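Side-chain contacts in F-actin-capping protein subunit alpha (Dictyostelium discoideum, PDB 4AKR), which caps the fast-growing barbed ends of actin filaments independently of calcium, blocking subunit exchange there without severing the filament: residues T69-I74 and G145-V150; N76-D81 and V87-H92. All blocks are in the same frame, centred on the assembly; numbering follows the deposited sequence.

Contact 1: T69-I74 and G145-V150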
loop_
_atom_site.group_PDB
_atom_site.type_symbol
_atom_site.label_atom_id
_atom_site.label_comp_id
_atom_site.label_asym_id
_atom_site.label_seq_id
_atom_site.Cartn_x
_atom_site.Cartn_y
_atom_site.Cartn_z
ATOM N N THR A 69 19.420 -12.735 -6.362
ATOM C CA THR A 69 19.515 -12.118 -5.037
ATOM C C THR A 69 20.870 -11.466 -4.822
ATOM O O THR A 69 21.792 -11.672 -5.605
ATOM C CB THR A 69 19.350 -13.161 -3.929
ATOM O OG1 THR A 69 20.561 -13.926 -3.822
ATOM C CG2 THR A 69 18.182 -14.098 -4.246
ATOM N N LYS A 70 20.991 -10.686 -3.753
ATOM C CA LYS A 70 22.257 -10.025 -3.455
ATOM C C LYS A 70 23.211 -11.044 -2.861
ATOM O O LYS A 70 24.423 -10.920 -3.004
ATOM C CB LYS A 70 22.070 -8.882 -2.458
ATOM C CG LYS A 70 21.182 -7.743 -2.944
ATOM C CD LYS A 70 21.046 -6.661 -1.872
ATOM C CE LYS A 70 19.978 -5.625 -2.230
ATOM N NZ LYS A 70 19.847 -4.585 -1.162
ATOM N N GLU A 71 22.662 -12.054 -2.192
ATOM C CA GLU A 71 23.502 -13.076 -1.583
ATOM C C GLU A 71 24.149 -13.990 -2.616
ATOM O O GLU A 71 25.144 -14.647 -2.322
ATOM C CB GLU A 71 22.712 -13.921 -0.588
ATOM C CG GLU A 71 23.598 -14.926 0.147
ATOM C CD GLU A 71 24.711 -14.258 0.940
ATOM O OE1 GLU A 71 24.550 -13.081 1.335
ATOM O OE2 GLU A 71 25.746 -14.913 1.180
ATOM N N GLY A 72 23.585 -14.037 -3.817
ATOM C CA GLY A 72 24.154 -14.874 -4.857
ATOM C C GLY A 72 24.880 -14.041 -5.897
ATOM O O GLY A 72 25.399 -14.566 -6.886
ATOM N N GLU A 73 24.911 -12.731 -5.672
ATOM C CA GLU A 73 25.560 -11.799 -6.586
ATOM C C GLU A 73 27.087 -11.942 -6.566
ATOM O O GLU A 73 27.719 -11.766 -5.534
ATOM C CB GLU A 73 25.151 -10.365 -6.220
ATOM C CG GLU A 73 25.634 -9.296 -7.183
ATOM C CD GLU A 73 24.944 -7.956 -6.958
ATOM O OE1 GLU A 73 23.714 -7.884 -7.141
ATOM O OE2 GLU A 73 25.625 -6.974 -6.601
ATOM N N ILE A 74 27.669 -12.276 -7.713
ATOM C CA ILE A 74 29.116 -12.435 -7.826
ATOM C C ILE A 74 29.679 -11.158 -8.432
ATOM O O ILE A 74 30.734 -10.665 -8.038
ATOM C CB ILE A 74 29.483 -13.613 -8.752
ATOM C CG1 ILE A 74 28.849 -14.905 -8.235
ATOM C CG2 ILE A 74 30.990 -13.760 -8.821
ATOM C CD1 ILE A 74 29.009 -16.088 -9.172
ATOM N N GLY A 145 32.507 -20.163 11.898
ATOM C CA GLY A 145 32.281 -21.441 11.241
ATOM C C GLY A 145 31.646 -21.333 9.867
ATOM O O GLY A 145 32.244 -20.781 8.941
ATOM N N ILE A 146 30.431 -21.857 9.731
ATOM C CA ILE A 146 29.723 -21.821 8.450
ATOM C C ILE A 146 28.407 -21.050 8.449
ATOM O O ILE A 146 27.585 -21.190 9.360
ATOM C CB ILE A 146 29.398 -23.246 7.949
ATOM C CG1 ILE A 146 30.692 -24.006 7.668
ATOM C CG2 ILE A 146 28.523 -23.173 6.695
ATOM C CD1 ILE A 146 30.491 -25.487 7.448
ATOM N N LYS A 147 28.205 -20.248 7.411
ATOM C CA LYS A 147 26.965 -19.508 7.272
ATOM C C LYS A 147 26.200 -20.027 6.051
ATOM O O LYS A 147 26.693 -19.973 4.926
ATOM C CB LYS A 147 27.220 -18.007 7.111
ATOM C CG LYS A 147 25.930 -17.229 6.848
ATOM C CD LYS A 147 26.134 -15.717 6.741
ATOM C CE LYS A 147 26.885 -15.332 5.480
ATOM N NZ LYS A 147 26.900 -13.856 5.281
ATOM N N ILE A 148 25.000 -20.550 6.282
ATOM C CA ILE A 148 24.169 -21.045 5.188
ATOM C C ILE A 148 22.987 -20.107 5.061
ATOM O O ILE A 148 22.227 -19.947 6.007
ATOM C CB ILE A 148 23.642 -22.470 5.466
ATOM C CG1 ILE A 148 24.821 -23.434 5.629
ATOM C CG2 ILE A 148 22.722 -22.923 4.330
ATOM C CD1 ILE A 148 25.774 -23.439 4.451
ATOM N N THR A 149 22.845 -19.476 3.899
ATOM C CA THR A 149 21.751 -18.544 3.663
ATOM C C THR A 149 20.653 -19.148 2.789
ATOM O O THR A 149 20.905 -19.561 1.654
ATOM C CB THR A 149 22.265 -17.256 2.994
ATOM O OG1 THR A 149 23.356 -16.726 3.756
ATOM C CG2 THR A 149 21.158 -16.215 2.928
ATOM N N VAL A 150 19.436 -19.188 3.324
ATOM C CA VAL A 150 18.284 -19.734 2.619
ATOM C C VAL A 150 17.322 -18.628 2.179
ATOM O O VAL A 150 16.808 -17.868 3.005
ATOM C CB VAL A 150 17.498 -20.711 3.506
ATOM C CG1 VAL A 150 16.414 -21.381 2.699
ATOM C CG2 VAL A 150 18.430 -21.736 4.106
#
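Glu71 lays the middle of its side chain against Thr149, where the turn leading into strand 73-75 rests on strand 145-158 of the large antiparallel sheet of capping protein. The two side chains run at a slant to each other. Glu71 CG is 3.9 Å from Thr149 CB and equally far from the methyl CG2, so the touching surface is aliphatic on both sides. With CG turned away from the backbone N (chi1 -175°), the glutamate reaches out of the turn toward the strand; its chain then bends at chi2 (60°), which carries the carboxylate past the threonine hydroxyl, with OE2 4.0 Å from Thr149 OG1. The same bend brings the carboxylate to the end of Lys147, two residues earlier on the strand and on the same side of it as Thr149. Their opposite charges probably attract, but the separation is beyond that of a salt bridge. Tyr138, on the neighbouring strand 134-142, also touches Glu71, and its hydroxyl is hydrogen-bonded to Thr69 OG1, so the turn meets two adjacent strands of the sheet. Within the turn, Gly72 N gives a weak hydrogen bond of 3.0 Å to Thr69 OG1, bent to 133° at the hydrogen. The contact is small and lies mainly on Thr149, while the charged ends of Glu71 and Lys147 stay 4.4 Å apart, OE2 to NZ.

Contact 2: N76-D81 and V87-H92; sequences NNEYLD and VITYDH
The rings of Tyr79 and His92 meet rim to rim across a beta hairpin, strands 78-81 and 86-91, with their planes at 79° and neither over the face of the other. At the edge of the imidazole, in its plane, lie the Tyr79 hydroxyl and the backbone O of Asn76; one face takes Tyr90 CD2, 3.6 Å above the plane and displaced toward the rim. The edge of the Tyr90 ring in turn receives His92 CD2 in plane. The phenol of Tyr79 has Ile88 O near its plane, and its CD1 lies 4.2 Å from Tyr90 CB. Its hydroxyl is hydrogen-bonded to Glu73 OE1 on the adjoining strand 73-75, and helix 44-55 covers the cluster, with Thr53 touching Tyr79, Asn52 Tyr90 and Arg49 His92. A leucine in place of Tyr79 would probably leave the Glu73 carboxylate without this hydroxyl partner and the rim of His92 without its aromatic neighbour. Tyr79 and Ile88 form an antiparallel hydrogen-bonded pair, its two bonds nearly straight: Tyr79 N to Ile88 O is 2.7 Å and Ile88 N to Tyr79 O is 2.6 Å. On the other face of the sheet Leu80 CD1 packs on Val87 CG2, and Glu78 CB lies 4.1 Å from Val87 CG1. Beyond the strand pairing Tyr90 N still bonds to Asn77 O at 2.8 Å. Asn77 adds a side-chain bond: CG stands beside its own backbone N (chi1 -55°), and ND2 reaches Tyr90 O at 3.2 Å, with the acceptor close to the amide plane.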
loop_
_atom_site.group_PDB
_atom_site.type_symbol
_atom_site.label_atom_id
_atom_site.label_comp_id
_atom_site.label_asym_id
_atom_site.label_seq_id
_atom_site.Cartn_x
_atom_site.Cartn_y
_atom_site.Cartn_z
ATOM N N ASN A 76 28.038 -7.437 -10.790
ATOM C CA ASN A 76 26.849 -6.608 -10.953
ATOM C C ASN A 76 25.790 -7.282 -11.833
ATOM O O ASN A 76 24.603 -6.939 -11.775
ATOM C CB ASN A 76 27.249 -5.260 -11.553
ATOM C CG ASN A 76 26.239 -4.168 -11.266
ATOM O OD1 ASN A 76 25.125 -4.170 -11.800
ATOM N ND2 ASN A 76 26.623 -3.226 -10.409
ATOM N N ASN A 77 26.215 -8.242 -12.645
ATOM C CA ASN A 77 25.292 -8.944 -13.526
ATOM C C ASN A 77 25.477 -10.454 -13.507
ATOM O O ASN A 77 25.039 -11.153 -14.424
ATOM C CB ASN A 77 25.451 -8.432 -14.956
ATOM C CG ASN A 77 25.280 -6.940 -15.047
ATOM O OD1 ASN A 77 26.111 -6.180 -14.542
ATOM N ND2 ASN A 77 24.189 -6.502 -15.673
ATOM N N GLU A 78 26.118 -10.965 -12.467
ATOM C CA GLU A 78 26.334 -12.398 -12.380
ATOM C C GLU A 78 25.828 -12.946 -11.062
ATOM O O GLU A 78 26.162 -12.442 -9.990
ATOM C CB GLU A 78 27.814 -12.726 -12.563
ATOM C CG GLU A 78 28.341 -12.394 -13.947
ATOM C CD GLU A 78 29.830 -12.657 -14.064
ATOM O OE1 GLU A 78 30.588 -12.163 -13.201
ATOM O OE2 GLU A 78 30.243 -13.356 -15.012
ATOM N N TYR A 79 25.023 -13.995 -11.157
ATOM C CA TYR A 79 24.426 -14.611 -9.988
ATOM C C TYR A 79 24.692 -16.106 -9.947
ATOM O O TYR A 79 24.544 -16.811 -10.947
ATOM C CB TYR A 79 22.929 -14.291 -9.982
ATOM C CG TYR A 79 22.699 -12.800 -9.853
ATOM C CD1 TYR A 79 22.747 -11.963 -10.975
ATOM C CD2 TYR A 79 22.592 -12.205 -8.595
ATOM C CE1 TYR A 79 22.712 -10.566 -10.843
ATOM C CE2 TYR A 79 22.552 -10.816 -8.451
ATOM C CZ TYR A 79 22.621 -10.005 -9.574
ATOM O OH TYR A 79 22.650 -8.639 -9.408
ATOM N N LEU A 80 25.110 -16.565 -8.772
ATOM C CA LEU A 80 25.437 -17.958 -8.528
ATOM C C LEU A 80 24.198 -18.784 -8.214
ATOM O O LEU A 80 23.301 -18.346 -7.490
ATOM C CB LEU A 80 26.426 -18.057 -7.363
ATOM C CG LEU A 80 26.959 -19.449 -7.002
ATOM C CD1 LEU A 80 27.836 -19.977 -8.134
ATOM C CD2 LEU A 80 27.771 -19.373 -5.720
ATOM N N ASP A 81 24.158 -19.982 -8.778
ATOM C CA ASP A 81 23.064 -20.916 -8.566
ATOM C C ASP A 81 23.736 -22.232 -8.188
ATOM O O ASP A 81 23.960 -23.092 -9.035
ATOM C CB ASP A 81 22.242 -21.056 -9.852
ATOM C CG ASP A 81 21.186 -22.133 -9.757
ATOM O OD1 ASP A 81 20.758 -22.457 -8.628
ATOM O OD2 ASP A 81 20.772 -22.652 -10.813
ATOM N N VAL A 87 26.604 -20.257 -13.080
ATOM C CA VAL A 87 26.674 -18.818 -12.903
ATOM C C VAL A 87 25.754 -18.238 -13.955
ATOM O O VAL A 87 25.905 -18.508 -15.156
ATOM C CB VAL A 87 28.096 -18.285 -13.128
ATOM C CG1 VAL A 87 28.072 -16.769 -13.189
ATOM C CG2 VAL A 87 28.998 -18.748 -12.001
ATOM N N ILE A 88 24.789 -17.454 -13.494
ATOM C CA ILE A 88 23.813 -16.848 -14.386
ATOM C C ILE A 88 24.117 -15.380 -14.633
ATOM O O ILE A 88 24.284 -14.604 -13.688
ATOM C CB ILE A 88 22.404 -16.968 -13.784
ATOM C CG1 ILE A 88 22.076 -18.440 -13.546
ATOM C CG2 ILE A 88 21.388 -16.338 -14.703
ATOM C CD1 ILE A 88 20.804 -18.667 -12.744
ATOM N N THR A 89 24.220 -15.013 -15.907
ATOM C CA THR A 89 24.451 -13.626 -16.288
ATOM C C THR A 89 23.043 -13.081 -16.516
ATOM O O THR A 89 22.221 -13.725 -17.187
ATOM C CB THR A 89 25.299 -13.522 -17.578
ATOM O OG1 THR A 89 26.547 -14.195 -17.372
ATOM C CG2 THR A 89 25.586 -12.053 -17.922
ATOM N N TYR A 90 22.776 -11.900 -15.964
ATOM C CA TYR A 90 21.449 -11.287 -16.028
ATOM C C TYR A 90 21.428 -9.814 -16.449
ATOM O O TYR A 90 22.257 -9.024 -16.008
ATOM C CB TYR A 90 20.808 -11.421 -14.640
ATOM C CG TYR A 90 19.368 -10.990 -14.517
ATOM C CD1 TYR A 90 18.342 -11.760 -15.065
ATOM C CD2 TYR A 90 19.022 -9.870 -13.767
ATOM C CE1 TYR A 90 17.010 -11.438 -14.855
ATOM C CE2 TYR A 90 17.692 -9.537 -13.549
ATOM C CZ TYR A 90 16.692 -10.329 -14.093
ATOM O OH TYR A 90 15.375 -10.027 -13.856
ATOM N N ASP A 91 20.476 -9.447 -17.297
ATOM C CA ASP A 91 20.353 -8.056 -17.719
ATOM C C ASP A 91 19.276 -7.416 -16.862
ATOM O O ASP A 91 18.089 -7.648 -17.089
ATOM C CB ASP A 91 19.930 -7.950 -19.179
ATOM C CG ASP A 91 19.959 -6.515 -19.683
ATOM O OD1 ASP A 91 19.352 -5.638 -19.025
ATOM O OD2 ASP A 91 20.592 -6.262 -20.732
ATOM N N HIS A 92 19.687 -6.607 -15.888
ATOM C CA HIS A 92 18.743 -5.960 -14.978
ATOM C C HIS A 92 17.740 -5.002 -15.597
ATOM O O HIS A 92 16.649 -4.814 -15.065
ATOM C CB HIS A 92 19.498 -5.224 -13.867
ATOM C CG HIS A 92 20.046 -6.130 -12.813
ATOM N ND1 HIS A 92 21.385 -6.433 -12.714
ATOM C CD2 HIS A 92 19.431 -6.807 -11.816
ATOM C CE1 HIS A 92 21.574 -7.256 -11.697
ATOM N NE2 HIS A 92 20.403 -7.498 -11.136
#

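Contacts 1 and 2 have centres about 14 Å apart and meet in one small antiparallel sheet, whose edge strand 73-75, entered from the turn of contact 1, pairs with strand 78-81 of contact 2. The join is direct: Gly72 O and Leu80 N are 2.8 Å apart and Glu73 OE1 and Tyr79 OH 2.6 Å, both probable hydrogen bonds, while Ile74 CD1 packs 3.7 Å from Leu80 CB. Glu73 also forms a salt bridge with Arg49 of helix 44-55, which touches His92. The hairpin of contact 2 is thus linked through residues 69-74 to the large sheet that holds residues 145-150.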